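Local structure of azurocidin (Homo sapiens, 1FY1) at residues Ile18-Ser23 / Pro48-Val53; Gln69-Ser74 / Gln94-Ala99. The protein binds heparin and the lipopolysaccharide of Gram-negative bacteria, kills many Gram-negative species, and attracts monocytes and fibroblasts as a serine protease homologue of neutrophil granules. The protein carries 2 engineered substitutions. All blocks are in the same frame, centred on the assembly; numbering follows the deposited sequence.

How the contacts relate
Both contacts belong to one six-stranded antiparallel barrel, and strands 52-55 and 69-77, neighbours in it, join them: V53 N probably donates a hydrogen bond to F71 O at 2.8 Å, and T52 packs on T70. Contact 1 closes the barrel between strands 15-20 and 52-55, whereas contact 2 pairs strands 69-77 and 91-95 where the latter runs out into loop. Each is partly buried. In contact 1 two backbone bonds and a pair of aliphatic side chains do the work; contact 2 buries more surface, 534 against 299 Å², and adds a phenylalanine ring and a charged layer on its outer side that reaches a sugar.

Contact 1 of 2, residues Ile18-Ser23 / Pro48-Val53; sequences IQNQGS and PGVSTV. Engineered in segment 18-23: S23 (natural residue Arg).
I18 and V53 make the tight side of this contact, lying side by side and pointing the same way into the protein as a non-hydrogen-bonded antiparallel pair. The methylene CG1 of I18 meets the methyl CG2 of V53 at 3.8 Å. Both atoms stand beside their own backbone N (chi1 of I18 -62°), which leaves the other I18 branch, CG2, to lean across the strand gap to T52 O at 3.5 Å. F43 and T38 also pack on I18, while V36 and I73 pack on V53, so this face is buried.

One residue along, Q19 and T52 form the hydrogen-bonded pair. T52 N gives to Q19 O at 2.8 Å, tilted a little from the carbonyl plane; the return bond, from Q19 N to T52 O, is longer at 3.1 Å and nearly straight at N-H, but its donor stands well above the carbonyl plane. These two bonds belong to the seam that closes the N-terminal beta barrel of the chymotrypsin-like fold, where strands 15-20 and 52-55, first and last in its order, meet.

The opposite face is looser. Q19 and T52 point there together, partly exposed, and Q19 sends OE1 to a weak hydrogen bond with S17 OG rather than across the strands. S51 still sits beside N20, its CB against Q19 O; the chains part at V50, whose CG2 stays 4.3 Å from N20 OD1. A type I' turn from N20 to S23, with Q21 and G22 at its corners, leads into strand 23-32, beginning at the engineered S23; Q21, G22 and S23 are exposed.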
loop_
_atom_site.group_PDB
_atom_site.type_symbol
_atom_site.label_atom_id
_atom_site.label_comp_id
_atom_site.label_asym_id
_atom_site.label_seq_id
_atom_site.Cartn_x
_atom_site.Cartn_y
_atom_site.Cartn_z
ATOM N N ILE A 18 5.706 6.343 3.132
ATOM C CA ILE A 18 5.232 7.147 4.251
ATOM C C ILE A 18 6.306 7.205 5.366
ATOM O O ILE A 18 6.816 6.170 5.866
ATOM C CB ILE A 18 3.809 6.832 4.726
ATOM C CG1 ILE A 18 2.792 7.096 3.607
ATOM C CG2 ILE A 18 3.474 7.693 5.942
ATOM C CD1 ILE A 18 2.634 5.910 2.704
ATOM N N GLN A 19 6.669 8.427 5.763
ATOM C CA GLN A 19 7.726 8.537 6.730
ATOM C C GLN A 19 7.384 9.334 7.971
ATOM O O GLN A 19 6.505 10.190 8.017
ATOM C CB GLN A 19 8.982 9.133 6.055
ATOM C CG GLN A 19 9.294 8.444 4.724
ATOM C CD GLN A 19 10.634 8.799 4.102
ATOM O OE1 GLN A 19 11.223 7.990 3.344
ATOM N NE2 GLN A 19 11.102 10.014 4.380
ATOM N N ASN A 20 8.182 9.050 8.978
ATOM C CA ASN A 20 8.087 9.671 10.260
ATOM C C ASN A 20 9.493 10.104 10.662
ATOM O O ASN A 20 10.417 9.288 10.769
ATOM C CB ASN A 20 7.509 8.653 11.248
ATOM C CG ASN A 20 7.088 9.302 12.540
ATOM O OD1 ASN A 20 7.518 10.441 12.826
ATOM N ND2 ASN A 20 6.244 8.582 13.303
ATOM N N GLN A 21 9.651 11.410 10.826
ATOM C CA GLN A 21 10.938 11.924 11.177
ATOM C C GLN A 21 11.987 11.334 10.233
ATOM O O GLN A 21 13.145 11.053 10.605
ATOM C CB GLN A 21 11.273 11.722 12.671
ATOM C CG GLN A 21 10.383 12.534 13.626
ATOM C CD GLN A 21 10.500 14.019 13.372
ATOM O OE1 GLN A 21 11.446 14.470 12.703
ATOM N NE2 GLN A 21 9.518 14.766 13.881
ATOM N N GLY A 22 11.559 11.100 8.992
ATOM C CA GLY A 22 12.471 10.565 7.986
ATOM C C GLY A 22 12.626 9.053 7.954
ATOM O O GLY A 22 13.289 8.494 7.077
ATOM N N SER A 23 12.041 8.379 8.910
ATOM C CA SER A 23 12.161 6.954 8.871
ATOM C C SER A 23 10.909 6.394 8.197
ATOM O O SER A 23 9.825 6.950 8.384
ATOM C CB SER A 23 12.386 6.412 10.263
ATOM O OG SER A 23 12.893 5.096 10.189
ATOM N N PRO A 48 1.365 10.464 15.780
ATOM C CA PRO A 48 0.139 10.147 15.027
ATOM C C PRO A 48 -0.013 10.282 13.531
ATOM O O PRO A 48 -0.371 9.257 12.948
ATOM C CB PRO A 48 -1.057 10.740 15.874
ATOM C CG PRO A 48 -0.517 11.304 17.232
ATOM C CD PRO A 48 1.037 11.219 17.002
ATOM N N GLY A 49 0.200 11.460 12.918
ATOM C CA GLY A 49 0.056 11.675 11.475
ATOM C C GLY A 49 0.961 12.821 11.031
ATOM O O GLY A 49 0.794 13.437 9.960
ATOM N N VAL A 50 1.907 13.123 11.950
ATOM C CA VAL A 50 2.934 14.137 11.835
ATOM C C VAL A 50 3.995 13.654 10.860
ATOM O O VAL A 50 5.154 14.079 10.891
ATOM C CB VAL A 50 3.511 14.401 13.193
ATOM C CG1 VAL A 50 2.391 14.754 14.158
ATOM C CG2 VAL A 50 4.289 13.184 13.686
ATOM N N SER A 51 3.544 12.702 10.019
ATOM C CA SER A 51 4.282 12.044 8.963
ATOM C C SER A 51 4.386 12.834 7.632
ATOM O O SER A 51 3.753 13.856 7.423
ATOM C CB SER A 51 3.693 10.677 8.698
ATOM O OG SER A 51 3.605 9.964 9.925
ATOM N N THR A 52 5.168 12.306 6.699
ATOM C CA THR A 52 5.412 12.896 5.382
ATOM C C THR A 52 5.098 11.836 4.366
ATOM O O THR A 52 4.892 10.677 4.703
ATOM C CB THR A 52 6.926 13.161 5.240
ATOM O OG1 THR A 52 7.325 14.064 6.225
ATOM C CG2 THR A 52 7.336 13.723 3.896
ATOM N N VAL A 53 5.139 12.209 3.118
ATOM C CA VAL A 53 4.881 11.281 2.048
ATOM C C VAL A 53 5.832 11.573 0.910
ATOM O O VAL A 53 5.784 12.653 0.334
ATOM C CB VAL A 53 3.422 11.371 1.568
ATOM C CG1 VAL A 53 3.278 10.665 0.226
ATOM C CG2 VAL A 53 2.475 10.763 2.599
#

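Contact 2 of 2, residues Gln69-Ser74 / Gln94-Ala99; sequences QTFSIS and QLDREA. With NAG (2-acetamido-2-deoxy-beta-D-glucopyranose), chain C.
Strands 69-77 and 91-95 run antiparallel as neighbours in the N-terminal barrel of the chymotrypsin-like fold, with I73 and L95 as a non-hydrogen-bonded pair. Backbone bonds flank it: S74 N to Q94 O at 2.7 Å and D96 N to S72 O at 3.0 Å.

Inside, L95 CD1 sits 4.3 Å above the centre of one face of the F71 ring; on the opposite face the R97 guanidinium, turned 35° from the ring, lies off-centre toward its CD1-CE1 side. CZ of F71 runs up to A99 CB at 3.6 Å, and L55 of strand 52-55 touches both residues.

D96 and R97 form the polar layer on the outer side. With its CG set between backbone N and carbonyl carbon (chi1 54°), D96 brings OD1 back to S72, taking a weak bond from OG; the backbone N of S72 approaches OD1, though that spacing is doubtfully short. OD2 offers its syn lone pair to R97 NH1 in a nearly straight hydrogen bond of 3.0 Å, part of a salt bridge and in the guanidinium plane. The same NH1 reaches T70 O at 2.8 Å, so two acceptors fix the group's rotation, while NH2 donates to O6 of a bound NAG at 2.6 Å.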
loop_
_atom_site.group_PDB
_atom_site.type_symbol
_atom_site.label_atom_id
_atom_site.label_comp_id
_atom_site.label_asym_id
_atom_site.label_seq_id
_atom_site.Cartn_x
_atom_site.Cartn_y
_atom_site.Cartn_z
ATOM N N GLN A 69 9.576 13.815 -4.846
ATOM C CA GLN A 69 8.519 14.814 -4.540
ATOM C C GLN A 69 8.116 14.605 -3.091
ATOM O O GLN A 69 7.793 13.485 -2.690
ATOM C CB GLN A 69 7.283 14.705 -5.466
ATOM C CG GLN A 69 7.578 15.314 -6.829
ATOM C CD GLN A 69 6.558 15.059 -7.920
ATOM O OE1 GLN A 69 5.681 15.867 -8.151
ATOM N NE2 GLN A 69 6.796 14.069 -8.756
ATOM N N THR A 70 8.189 15.653 -2.284
ATOM C CA THR A 70 7.877 15.521 -0.863
ATOM C C THR A 70 6.610 16.239 -0.441
ATOM O O THR A 70 6.326 17.364 -0.842
ATOM C CB THR A 70 9.126 15.757 0.001
ATOM O OG1 THR A 70 10.153 14.954 -0.568
ATOM C CG2 THR A 70 8.919 15.302 1.430
ATOM N N PHE A 71 5.799 15.578 0.372
ATOM C CA PHE A 71 4.536 16.175 0.735
ATOM C C PHE A 71 4.142 15.873 2.151
ATOM O O PHE A 71 4.526 14.863 2.728
ATOM C CB PHE A 71 3.376 15.589 -0.139
ATOM C CG PHE A 71 3.473 15.771 -1.652
ATOM C CD1 PHE A 71 2.938 16.907 -2.260
ATOM C CD2 PHE A 71 4.065 14.811 -2.470
ATOM C CE1 PHE A 71 3.006 17.119 -3.636
ATOM C CE2 PHE A 71 4.135 14.992 -3.850
ATOM C CZ PHE A 71 3.617 16.152 -4.429
ATOM N N SER A 72 3.355 16.812 2.665
ATOM C CA SER A 72 2.719 16.792 3.960
ATOM C C SER A 72 1.234 16.412 3.759
ATOM O O SER A 72 0.659 16.606 2.693
ATOM C CB SER A 72 2.857 18.115 4.693
ATOM O OG SER A 72 2.138 19.094 3.969
ATOM N N ILE A 73 0.632 15.855 4.782
ATOM C CA ILE A 73 -0.743 15.418 4.761
ATOM C C ILE A 73 -1.734 16.447 5.302
ATOM O O ILE A 73 -1.731 16.717 6.489
ATOM C CB ILE A 73 -0.794 14.189 5.653
ATOM C CG1 ILE A 73 0.171 13.125 5.106
ATOM C CG2 ILE A 73 -2.241 13.719 5.832
ATOM C CD1 ILE A 73 0.589 12.104 6.157
ATOM N N SER A 74 -2.616 16.972 4.444
ATOM C CA SER A 74 -3.637 17.945 4.856
ATOM C C SER A 74 -4.813 17.292 5.575
ATOM O O SER A 74 -5.385 17.832 6.510
ATOM C CB SER A 74 -4.171 18.686 3.664
ATOM O OG SER A 74 -3.086 19.145 2.897
ATOM N N GLN A 94 -4.651 13.122 1.796
ATOM C CA GLN A 94 -4.718 14.249 0.930
ATOM C C GLN A 94 -3.440 15.004 1.129
ATOM O O GLN A 94 -3.106 15.376 2.270
ATOM C CB GLN A 94 -5.908 15.164 1.251
ATOM C CG GLN A 94 -6.081 16.228 0.165
ATOM C CD GLN A 94 -7.061 17.307 0.563
ATOM O OE1 GLN A 94 -7.648 17.275 1.658
ATOM N NE2 GLN A 94 -7.220 18.284 -0.326
ATOM N N LEU A 95 -2.761 15.206 0.011
ATOM C CA LEU A 95 -1.496 15.918 -0.106
ATOM C C LEU A 95 -1.681 17.441 -0.063
ATOM O O LEU A 95 -2.659 18.005 -0.569
ATOM C CB LEU A 95 -0.782 15.486 -1.432
ATOM C CG LEU A 95 -0.746 13.964 -1.657
ATOM C CD1 LEU A 95 -0.108 13.681 -3.008
ATOM C CD2 LEU A 95 0.011 13.253 -0.529
ATOM N N ASP A 96 -0.707 18.121 0.499
ATOM C CA ASP A 96 -0.727 19.572 0.595
ATOM C C ASP A 96 -0.820 20.269 -0.767
ATOM O O ASP A 96 -1.203 21.434 -0.867
ATOM C CB ASP A 96 0.530 20.055 1.361
ATOM C CG ASP A 96 1.848 19.545 0.797
ATOM O OD1 ASP A 96 2.348 18.467 1.092
ATOM O OD2 ASP A 96 2.364 20.361 -0.096
ATOM N N ARG A 97 -0.472 19.551 -1.833
ATOM C CA ARG A 97 -0.509 20.118 -3.174
ATOM C C ARG A 97 -0.437 19.038 -4.258
ATOM O O ARG A 97 -0.099 17.896 -3.978
ATOM C CB ARG A 97 0.652 21.071 -3.320
ATOM C CG ARG A 97 1.991 20.349 -3.381
ATOM C CD ARG A 97 3.144 21.293 -3.086
ATOM N NE ARG A 97 4.425 20.758 -3.502
ATOM C CZ ARG A 97 5.173 19.949 -2.766
ATOM N NH1 ARG A 97 4.809 19.546 -1.550
ATOM N NH2 ARG A 97 6.324 19.521 -3.270
ATOM N N GLU A 98 -0.760 19.409 -5.500
ATOM C CA GLU A 98 -0.745 18.475 -6.623
ATOM C C GLU A 98 0.586 17.880 -6.960
ATOM O O GLU A 98 1.550 18.582 -7.218
ATOM C CB GLU A 98 -1.310 19.034 -7.947
ATOM C CG GLU A 98 -2.845 19.089 -7.985
ATOM C CD GLU A 98 -3.397 18.922 -9.370
ATOM O OE1 GLU A 98 -2.695 18.897 -10.379
ATOM O OE2 GLU A 98 -4.702 18.760 -9.357
ATOM N N ALA A 99 0.602 16.581 -7.055
ATOM C CA ALA A 99 1.799 15.926 -7.431
ATOM C C ALA A 99 2.018 16.114 -8.919
ATOM O O ALA A 99 1.093 16.027 -9.730
ATOM C CB ALA A 99 1.756 14.445 -7.057
HETATM C C1 NAG C . 6.567 20.290 -10.046
HETATM C C2 NAG C . 6.883 21.792 -10.221
HETATM C C3 NAG C . 7.718 22.338 -9.013
HETATM C C4 NAG C . 7.398 21.801 -7.588
HETATM C C5 NAG C . 7.403 20.268 -7.734
HETATM C C6 NAG C . 7.266 19.462 -6.428
HETATM C C7 NAG C . 7.583 22.869 -12.379
HETATM C C8 NAG C . 8.835 22.950 -13.289
HETATM N N2 NAG C . 7.751 21.957 -11.413
HETATM O O3 NAG C . 7.625 23.742 -9.028
HETATM O O4 NAG C . 8.372 22.273 -6.573
HETATM O O5 NAG C . 6.341 20.004 -8.676
HETATM O O6 NAG C . 5.930 19.552 -5.875
HETATM O O7 NAG C . 6.883 23.853 -12.127
#